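Local coordinates for PlaB phospholipase (Legionella pneumophila, PDB 6ZTI), which is a phospholipase of the alpha/beta hydrolase class whose activity is controlled by NAD(H)-mediated tetramerization, at residues B[423-435]-B[456-468]. Numbering follows the deposited sequence.
Sequences SSDQALAYYRLLD and EIMLQRRVDRTVF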
ATOM      1  N   SER B 423      26.632   0.834  -9.332  1.00 26.98           N
ATOM      2  CA  SER B 423      27.608   1.263 -10.323  1.00 33.44           C
ATOM      3  C   SER B 423      26.985   2.301 -11.244  1.00 33.92           C
ATOM      4  O   SER B 423      25.761   2.419 -11.340  1.00 32.26           O
ATOM      5  CB  SER B 423      28.125   0.080 -11.145  1.00 35.44           C
ATOM      6  OG  SER B 423      27.161  -0.324 -12.104  1.00 48.37           O
ATOM      7  N   SER B 424      27.860   3.042 -11.932  1.00 31.86           N
ATOM      8  CA  SER B 424      27.413   4.003 -12.937  1.00 38.26           C
ATOM      9  C   SER B 424      26.568   3.338 -14.012  1.00 39.51           C
ATOM     10  O   SER B 424      25.623   3.947 -14.527  1.00 35.46           O
ATOM     11  CB  SER B 424      28.623   4.690 -13.578  1.00 23.55           C
ATOM     12  OG  SER B 424      29.223   5.609 -12.681  1.00 41.00           O
ATOM     13  N   ASP B 425      26.900   2.094 -14.370  1.00 46.96           N
ATOM     14  CA  ASP B 425      26.187   1.399 -15.439  1.00 56.17           C
ATOM     15  C   ASP B 425      24.743   1.099 -15.059  1.00 50.80           C
ATOM     16  O   ASP B 425      23.887   0.963 -15.941  1.00 51.07           O
ATOM     17  CB  ASP B 425      26.928   0.109 -15.785  1.00 61.40           C
ATOM     18  CG  ASP B 425      28.406   0.336 -16.010  1.00 65.45           C
ATOM     19  OD1 ASP B 425      28.750   1.102 -16.934  1.00 65.62           O
ATOM     20  OD2 ASP B 425      29.222  -0.228 -15.251  1.00 79.62           O
ATOM     21  N   GLN B 426      24.455   0.981 -13.764  1.00 36.43           N
ATOM     22  CA  GLN B 426      23.100   0.746 -13.281  1.00 45.32           C
ATOM     23  C   GLN B 426      22.325   2.046 -13.106  1.00 45.15           C
ATOM     24  O   GLN B 426      21.142   2.120 -13.459  1.00 34.34           O
ATOM     25  CB  GLN B 426      23.153  -0.013 -11.951  1.00 37.70           C
ATOM     26  CG  GLN B 426      23.911  -1.323 -12.038  1.00 46.31           C
ATOM     27  CD  GLN B 426      24.032  -2.009 -10.701  1.00 39.19           C
ATOM     28  OE1 GLN B 426      23.464  -1.561  -9.700  1.00 46.49           O
ATOM     29  NE2 GLN B 426      24.779  -3.108 -10.672  1.00 43.08           N
ATOM     30  N   ALA B 427      22.974   3.069 -12.559  1.00 35.46           N
ATOM     31  CA  ALA B 427      22.361   4.375 -12.378  1.00 35.16           C
ATOM     32  C   ALA B 427      23.468   5.416 -12.301  1.00 30.68           C
ATOM     33  O   ALA B 427      24.612   5.104 -11.963  1.00 35.18           O
ATOM     34  CB  ALA B 427      21.500   4.422 -11.114  1.00 24.96           C
ATOM     35  N   LEU B 428      23.109   6.662 -12.614  1.00 26.16           N
ATOM     36  CA  LEU B 428      24.071   7.752 -12.563  1.00 25.04           C
ATOM     37  C   LEU B 428      24.326   8.243 -11.143  1.00 15.09           C
ATOM     38  O   LEU B 428      25.317   8.946 -10.915  1.00 19.90           O
ATOM     39  CB  LEU B 428      23.582   8.894 -13.458  1.00 16.30           C
ATOM     40  CG  LEU B 428      23.630   8.528 -14.943  1.00 15.33           C
ATOM     41  CD1 LEU B 428      22.936   9.571 -15.783  1.00 23.63           C
ATOM     42  CD2 LEU B 428      25.074   8.346 -15.425  1.00 22.47           C
ATOM     43  N   ALA B 429      23.454   7.901 -10.195  1.00 16.84           N
ATOM     44  CA  ALA B 429      23.686   8.090  -8.766  1.00 14.17           C
ATOM     45  C   ALA B 429      23.753   6.706  -8.130  1.00 13.41           C
ATOM     46  O   ALA B 429      22.817   5.913  -8.270  1.00 19.05           O
ATOM     47  CB  ALA B 429      22.576   8.935  -8.138  1.00 26.88           C
ATOM     48  N   TYR B 430      24.854   6.405  -7.443  1.00 16.08           N
ATOM     49  CA  TYR B 430      25.098   5.044  -6.983  1.00 15.98           C
ATOM     50  C   TYR B 430      26.009   5.079  -5.759  1.00 11.36           C
ATOM     51  O   TYR B 430      26.518   6.131  -5.364  1.00 14.28           O
ATOM     52  CB  TYR B 430      25.717   4.191  -8.094  1.00 14.21           C
ATOM     53  CG  TYR B 430      27.051   4.709  -8.521  1.00 18.05           C
ATOM     54  CD1 TYR B 430      27.148   5.792  -9.379  1.00 22.94           C
ATOM     55  CD2 TYR B 430      28.219   4.146  -8.041  1.00 20.56           C
ATOM     56  CE1 TYR B 430      28.377   6.291  -9.763  1.00 19.92           C
ATOM     57  CE2 TYR B 430      29.454   4.638  -8.420  1.00 31.54           C
ATOM     58  CZ  TYR B 430      29.525   5.709  -9.281  1.00 24.23           C
ATOM     59  OH  TYR B 430      30.761   6.198  -9.656  1.00 39.32           O
ATOM     60  N   TYR B 431      26.243   3.901  -5.189  1.00 15.95           N
ATOM     61  CA  TYR B 431      26.976   3.743  -3.941  1.00 17.14           C
ATOM     62  C   TYR B 431      28.053   2.686  -4.099  1.00 18.85           C
ATOM     63  O   TYR B 431      27.836   1.653  -4.736  1.00 18.60           O
ATOM     64  CB  TYR B 431      26.038   3.333  -2.787  1.00 13.79           C
ATOM     65  CG  TYR B 431      24.973   4.343  -2.501  1.00  9.01           C
ATOM     66  CD1 TYR B 431      25.230   5.438  -1.692  1.00 12.32           C
ATOM     67  CD2 TYR B 431      23.714   4.214  -3.051  1.00  9.15           C
ATOM     68  CE1 TYR B 431      24.257   6.388  -1.441  1.00  8.67           C
ATOM     69  CE2 TYR B 431      22.745   5.148  -2.811  1.00 14.38           C
ATOM     70  CZ  TYR B 431      23.019   6.235  -2.008  1.00 11.70           C
ATOM     71  OH  TYR B 431      22.030   7.163  -1.769  1.00 19.32           O
ATOM     72  N   ARG B 432      29.204   2.945  -3.490  1.00 18.23           N
ATOM     73  CA  ARG B 432      30.305   1.996  -3.449  1.00 17.23           C
ATOM     74  C   ARG B 432      30.182   1.141  -2.197  1.00 10.07           C
ATOM     75  O   ARG B 432      29.821   1.638  -1.131  1.00 10.72           O
ATOM     76  CB  ARG B 432      31.647   2.730  -3.448  1.00 19.86           C
ATOM     77  CG  ARG B 432      32.823   1.866  -3.792  1.00 31.10           C
ATOM     78  CD  ARG B 432      34.110   2.674  -3.834  1.00 45.58           C
ATOM     79  NE  ARG B 432      34.509   3.020  -5.196  1.00 53.87           N
ATOM     80  CZ  ARG B 432      35.515   3.838  -5.496  1.00 62.60           C
ATOM     81  NH1 ARG B 432      36.226   4.410  -4.529  1.00 62.89           N
ATOM     82  NH2 ARG B 432      35.806   4.091  -6.765  1.00 63.73           N
ATOM     83  N   LEU B 433      30.490  -0.145  -2.337  1.00 12.27           N
ATOM     84  CA  LEU B 433      30.461  -1.081  -1.215  1.00 15.86           C
ATOM     85  C   LEU B 433      31.301  -0.576  -0.046  1.00 13.94           C
ATOM     86  O   LEU B 433      32.330   0.067  -0.231  1.00 13.83           O
ATOM     87  CB  LEU B 433      30.965  -2.432  -1.730  1.00 23.55           C
ATOM     88  CG  LEU B 433      31.230  -3.644  -0.866  1.00 26.66           C
ATOM     89  CD1 LEU B 433      31.373  -4.850  -1.802  1.00 29.30           C
ATOM     90  CD2 LEU B 433      32.477  -3.460  -0.043  1.00 26.50           C
ATOM     91  N   LEU B 434      30.851  -0.857   1.175  1.00  9.40           N
ATOM     92  CA  LEU B 434      31.608  -0.535   2.379  1.00 10.28           C
ATOM     93  C   LEU B 434      31.963  -1.824   3.104  1.00 15.81           C
ATOM     94  O   LEU B 434      31.114  -2.707   3.254  1.00 10.32           O
ATOM     95  CB  LEU B 434      30.825   0.394   3.302  1.00 12.76           C
ATOM     96  CG  LEU B 434      31.493   0.767   4.619  1.00 11.24           C
ATOM     97  CD1 LEU B 434      31.101   2.167   5.028  1.00 17.21           C
ATOM     98  CD2 LEU B 434      31.143  -0.192   5.717  1.00 16.76           C
ATOM     99  N   ASP B 435      33.222  -1.921   3.545  1.00 14.89           N
ATOM    100  CA  ASP B 435      33.739  -3.036   4.329  1.00 11.38           C
ATOM    101  C   ASP B 435      34.307  -2.489   5.623  1.00 15.14           C
ATOM    102  O   ASP B 435      35.099  -1.546   5.601  1.00 15.17           O
ATOM    103  CB  ASP B 435      34.848  -3.769   3.586  1.00 22.03           C
ATOM    104  CG  ASP B 435      34.339  -4.569   2.441  1.00 22.92           C
ATOM    105  OD1 ASP B 435      33.337  -5.285   2.629  1.00 31.08           O
ATOM    106  OD2 ASP B 435      34.949  -4.490   1.355  1.00 33.98           O
ATOM    107  N   GLU B 456      25.516   3.049  12.982  1.00  7.59           N
ATOM    108  CA  GLU B 456      25.106   3.978  11.939  1.00 10.72           C
ATOM    109  C   GLU B 456      26.140   3.925  10.824  1.00  9.03           C
ATOM    110  O   GLU B 456      27.302   4.272  11.038  1.00 13.91           O
ATOM    111  CB  GLU B 456      24.971   5.399  12.482  1.00 17.33           C
ATOM    112  CG  GLU B 456      24.542   6.401  11.430  1.00 14.03           C
ATOM    113  CD  GLU B 456      24.402   7.804  11.983  1.00 23.34           C
ATOM    114  OE1 GLU B 456      23.361   8.099  12.602  1.00 22.25           O
ATOM    115  OE2 GLU B 456      25.342   8.607  11.806  1.00 30.19           O
ATOM    116  N   ILE B 457      25.724   3.499   9.637  1.00  9.60           N
ATOM    117  CA  ILE B 457      26.621   3.422   8.488  1.00 11.22           C
ATOM    118  C   ILE B 457      26.201   4.497   7.490  1.00  9.87           C
ATOM    119  O   ILE B 457      25.065   4.487   6.996  1.00 12.82           O
ATOM    120  CB  ILE B 457      26.611   2.024   7.853  1.00 16.39           C
ATOM    121  CG1 ILE B 457      27.073   0.966   8.869  1.00  9.07           C
ATOM    122  CG2 ILE B 457      27.505   2.017   6.615  1.00 12.47           C
ATOM    123  CD1 ILE B 457      26.625  -0.392   8.562  1.00 22.41           C
ATOM    124  N   MET B 458      27.103   5.436   7.212  1.00 12.34           N
ATOM    125  CA  MET B 458      26.862   6.507   6.249  1.00 17.88           C
ATOM    126  C   MET B 458      27.725   6.275   5.010  1.00 15.12           C
ATOM    127  O   MET B 458      28.958   6.363   5.079  1.00 11.96           O
ATOM    128  CB  MET B 458      27.170   7.873   6.857  1.00 12.04           C
ATOM    129  CG  MET B 458      26.820   9.034   5.916  1.00 17.45           C
ATOM    130  SD  MET B 458      27.566  10.607   6.357  1.00 25.45           S
ATOM    131  CE  MET B 458      26.443  11.170   7.627  1.00 38.19           C
ATOM    132  N   LEU B 459      27.075   6.019   3.875  1.00 10.67           N
ATOM    133  CA  LEU B 459      27.748   5.849   2.592  1.00  8.48           C
ATOM    134  C   LEU B 459      27.807   7.164   1.829  1.00 15.51           C
ATOM    135  O   LEU B 459      26.974   8.052   2.021  1.00 16.33           O
ATOM    136  CB  LEU B 459      27.019   4.806   1.740  1.00  8.53           C
ATOM    137  CG  LEU B 459      26.809   3.412   2.336  1.00 16.57           C
ATOM    138  CD1 LEU B 459      26.242   2.486   1.304  1.00 21.92           C
ATOM    139  CD2 LEU B 459      28.114   2.860   2.865  1.00 11.70           C
ATOM    140  N   GLN B 460      28.802   7.274   0.948  1.00 11.26           N
ATOM    141  CA  GLN B 460      28.927   8.434   0.076  1.00 15.18           C
ATOM    142  C   GLN B 460      28.046   8.229  -1.150  1.00 11.53           C
ATOM    143  O   GLN B 460      28.116   7.188  -1.810  1.00 12.45           O
ATOM    144  CB  GLN B 460      30.373   8.644  -0.364  1.00 11.73           C
ATOM    145  CG  GLN B 460      31.294   9.214   0.696  1.00 18.18           C
ATOM    146  CD  GLN B 460      32.699   9.424   0.176  1.00 37.52           C
ATOM    147  OE1 GLN B 460      33.210   8.620  -0.607  1.00 40.73           O
ATOM    148  NE2 GLN B 460      33.331  10.512   0.600  1.00 42.91           N
ATOM    149  N   ARG B 461      27.209   9.213  -1.442  1.00 10.64           N
ATOM    150  CA  ARG B 461      26.399   9.185  -2.653  1.00 10.21           C
ATOM    151  C   ARG B 461      27.272   9.671  -3.805  1.00 14.10           C
ATOM    152  O   ARG B 461      27.732  10.817  -3.814  1.00 12.07           O
ATOM    153  CB  ARG B 461      25.152  10.036  -2.473  1.00 13.14           C
ATOM    154  CG  ARG B 461      24.174   9.955  -3.639  1.00 15.74           C
ATOM    155  CD  ARG B 461      22.919  10.731  -3.331  1.00 22.59           C
ATOM    156  NE  ARG B 461      22.006  10.804  -4.467  1.00 21.14           N
ATOM    157  CZ  ARG B 461      21.133   9.853  -4.791  1.00 24.91           C
ATOM    158  NH1 ARG B 461      21.053   8.732  -4.090  1.00 26.64           N
ATOM    159  NH2 ARG B 461      20.335  10.021  -5.832  1.00 17.07           N
ATOM    160  N   ARG B 462      27.558   8.781  -4.744  1.00 12.63           N
ATOM    161  CA  ARG B 462      28.397   9.108  -5.886  1.00 10.64           C
ATOM    162  C   ARG B 462      27.496   9.514  -7.043  1.00 12.50           C
ATOM    163  O   ARG B 462      26.539   8.806  -7.359  1.00 16.01           O
ATOM    164  CB  ARG B 462      29.258   7.907  -6.266  1.00 13.96           C
ATOM    165  CG  ARG B 462      30.097   7.361  -5.105  1.00 13.38           C
ATOM    166  CD  ARG B 462      30.855   6.116  -5.510  1.00 24.68           C
ATOM    167  NE  ARG B 462      31.813   6.373  -6.585  1.00 36.77           N
ATOM    168  CZ  ARG B 462      33.082   6.724  -6.394  1.00 42.00           C
ATOM    169  NH1 ARG B 462      33.567   6.869  -5.165  1.00 31.18           N
ATOM    170  NH2 ARG B 462      33.869   6.931  -7.438  1.00 41.29           N
ATOM    171  N   VAL B 463      27.803  10.644  -7.672  1.00 14.98           N
ATOM    172  CA  VAL B 463      27.019  11.160  -8.792  1.00 12.13           C
ATOM    173  C   VAL B 463      27.960  11.321  -9.976  1.00 14.20           C
ATOM    174  O   VAL B 463      28.958  12.052  -9.895  1.00 15.95           O
ATOM    175  CB  VAL B 463      26.332  12.490  -8.449  1.00 16.79           C
ATOM    176  CG1 VAL B 463      25.497  12.990  -9.627  1.00 16.06           C
ATOM    177  CG2 VAL B 463      25.467  12.334  -7.208  1.00 18.10           C
ATOM    178  N   ASP B 464      27.656  10.621 -11.063  1.00 12.15           N
ATOM    179  CA  ASP B 464      28.478  10.692 -12.258  1.00 16.37           C
ATOM    180  C   ASP B 464      28.364  12.059 -12.925  1.00 14.46           C
ATOM    181  O   ASP B 464      27.302  12.691 -12.940  1.00 15.32           O
ATOM    182  CB  ASP B 464      28.067   9.599 -13.236  1.00 21.74           C
ATOM    183  CG  ASP B 464      29.108   9.359 -14.302  1.00 21.09           C
ATOM    184  OD1 ASP B 464      29.205  10.174 -15.250  1.00 19.07           O
ATOM    185  OD2 ASP B 464      29.836   8.354 -14.177  1.00 19.21           O
ATOM    186  N   ARG B 465      29.477  12.507 -13.505  1.00 13.29           N
ATOM    187  CA  ARG B 465      29.501  13.834 -14.105  1.00 15.48           C
ATOM    188  C   ARG B 465      28.513  13.975 -15.255  1.00 17.18           C
ATOM    189  O   ARG B 465      28.170  15.100 -15.620  1.00 14.37           O
ATOM    190  CB  ARG B 465      30.915  14.179 -14.577  1.00 18.71           C
ATOM    191  CG  ARG B 465      31.871  14.325 -13.417  1.00 21.68           C
ATOM    192  CD  ARG B 465      33.215  14.891 -13.794  1.00 29.79           C
ATOM    193  NE  ARG B 465      34.117  14.856 -12.643  1.00 36.16           N
ATOM    194  CZ  ARG B 465      35.141  15.682 -12.465  1.00 33.74           C
ATOM    195  NH1 ARG B 465      35.403  16.631 -13.358  1.00 28.32           N
ATOM    196  NH2 ARG B 465      35.900  15.560 -11.384  1.00 48.95           N
ATOM    197  N   THR B 466      28.020  12.869 -15.814  1.00 14.25           N
ATOM    198  CA  THR B 466      27.072  12.977 -16.916  1.00 16.00           C
ATOM    199  C   THR B 466      25.759  13.618 -16.489  1.00 14.95           C
ATOM    200  O   THR B 466      25.064  14.194 -17.335  1.00 14.39           O
ATOM    201  CB  THR B 466      26.816  11.599 -17.520  1.00 21.47           C
ATOM    202  OG1 THR B 466      28.007  11.142 -18.166  1.00 16.02           O
ATOM    203  CG2 THR B 466      25.687  11.652 -18.540  1.00 23.02           C
ATOM    204  N   VAL B 467      25.410  13.549 -15.201  1.00 17.02           N
ATOM    205  CA  VAL B 467      24.144  14.124 -14.751  1.00 16.13           C
ATOM    206  C   VAL B 467      23.996  15.570 -15.209  1.00 12.86           C
ATOM    207  O   VAL B 467      22.874  16.041 -15.436  1.00 13.64           O
ATOM    208  CB  VAL B 467      24.025  13.978 -13.218  1.00 12.14           C
ATOM    209  CG1 VAL B 467      22.849  14.770 -12.676  1.00 11.82           C
ATOM    210  CG2 VAL B 467      23.881  12.496 -12.853  1.00 13.25           C
ATOM    211  N   PHE B 468      25.103  16.293 -15.366  1.00 13.01           N
ATOM    212  CA  PHE B 468      25.049  17.655 -15.891  1.00 13.16           C
ATOM    213  C   PHE B 468      26.369  17.985 -16.569  1.00 13.62           C
ATOM    214  O   PHE B 468      27.430  17.915 -15.940  1.00 14.14           O
ATOM    215  CB  PHE B 468      24.751  18.674 -14.779  1.00 12.69           C
ATOM    216  CG  PHE B 468      24.072  19.925 -15.264  1.00 12.81           C
ATOM    217  CD1 PHE B 468      24.579  20.644 -16.336  1.00 14.55           C
ATOM    218  CD2 PHE B 468      22.926  20.387 -14.638  1.00 12.52           C
ATOM    219  CE1 PHE B 468      23.953  21.807 -16.784  1.00 16.39           C
ATOM    220  CE2 PHE B 468      22.283  21.539 -15.075  1.00 12.90           C
ATOM    221  CZ  PHE B 468      22.799  22.257 -16.155  1.00 18.52           C
TER
HETATM  222  O   HOH W   1      30.168   7.875 -11.787  1.00 34.48           O
HETATM  223  O   HOH W   2      29.761   5.167  -2.032  1.00 19.95           O
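R462 CB fills the hollow under one face of the Y430 ring, a CH-pi contact 3.9 Å from the centroid, while the S423-S424 backbone covers the opposite face. The two residues form the hydrogen-bonded pair of a short antiparallel ladder, Y430 N to R462 O and R462 N to Y430 O, both 2.9 Å. With CG tucked between backbone N and carbonyl carbon (chi1 63°), the Y430 ring swings back over its partner. Past the ring, the R462 chain bends at chi3 (62°), bringing NE to Y430 OH in a straight but weak hydrogen bond. Its guanidinium then lies flat against that of R432, centres 3.9 Å apart and planes 24° off parallel.

A429, Y431 and R461 occupy the other face of the ladder. R461 runs out extended, A429 CB presses on its guanidinium face, and NH1 reaches Y431 OH in the guanidinium plane (3.0 Å). D349 also binds that hydroxyl.

Leucines shape both ends. L428 CB meets V467 CG2 at 3.7 Å; L434 fits against L459 and I457 beyond the break in the strands. At the break itself a water accepts from R432 N and donates to Q460 O. Another joins S424 OG, Y430 OH and D464 OD2, while D464 OD1 accepts from T466 N in an Asx turn and from T484 N.

Chemically, this is a polar, arginine-rich middle between apolar contacts at either end. R432 NH2 and R462 NH2 come within 3.5 Å, a like-charge cost probably offset by stacking and polar partners; the R461 salt bridge to D71 of the second subunit joins this part of the sheet to the tetramer interface.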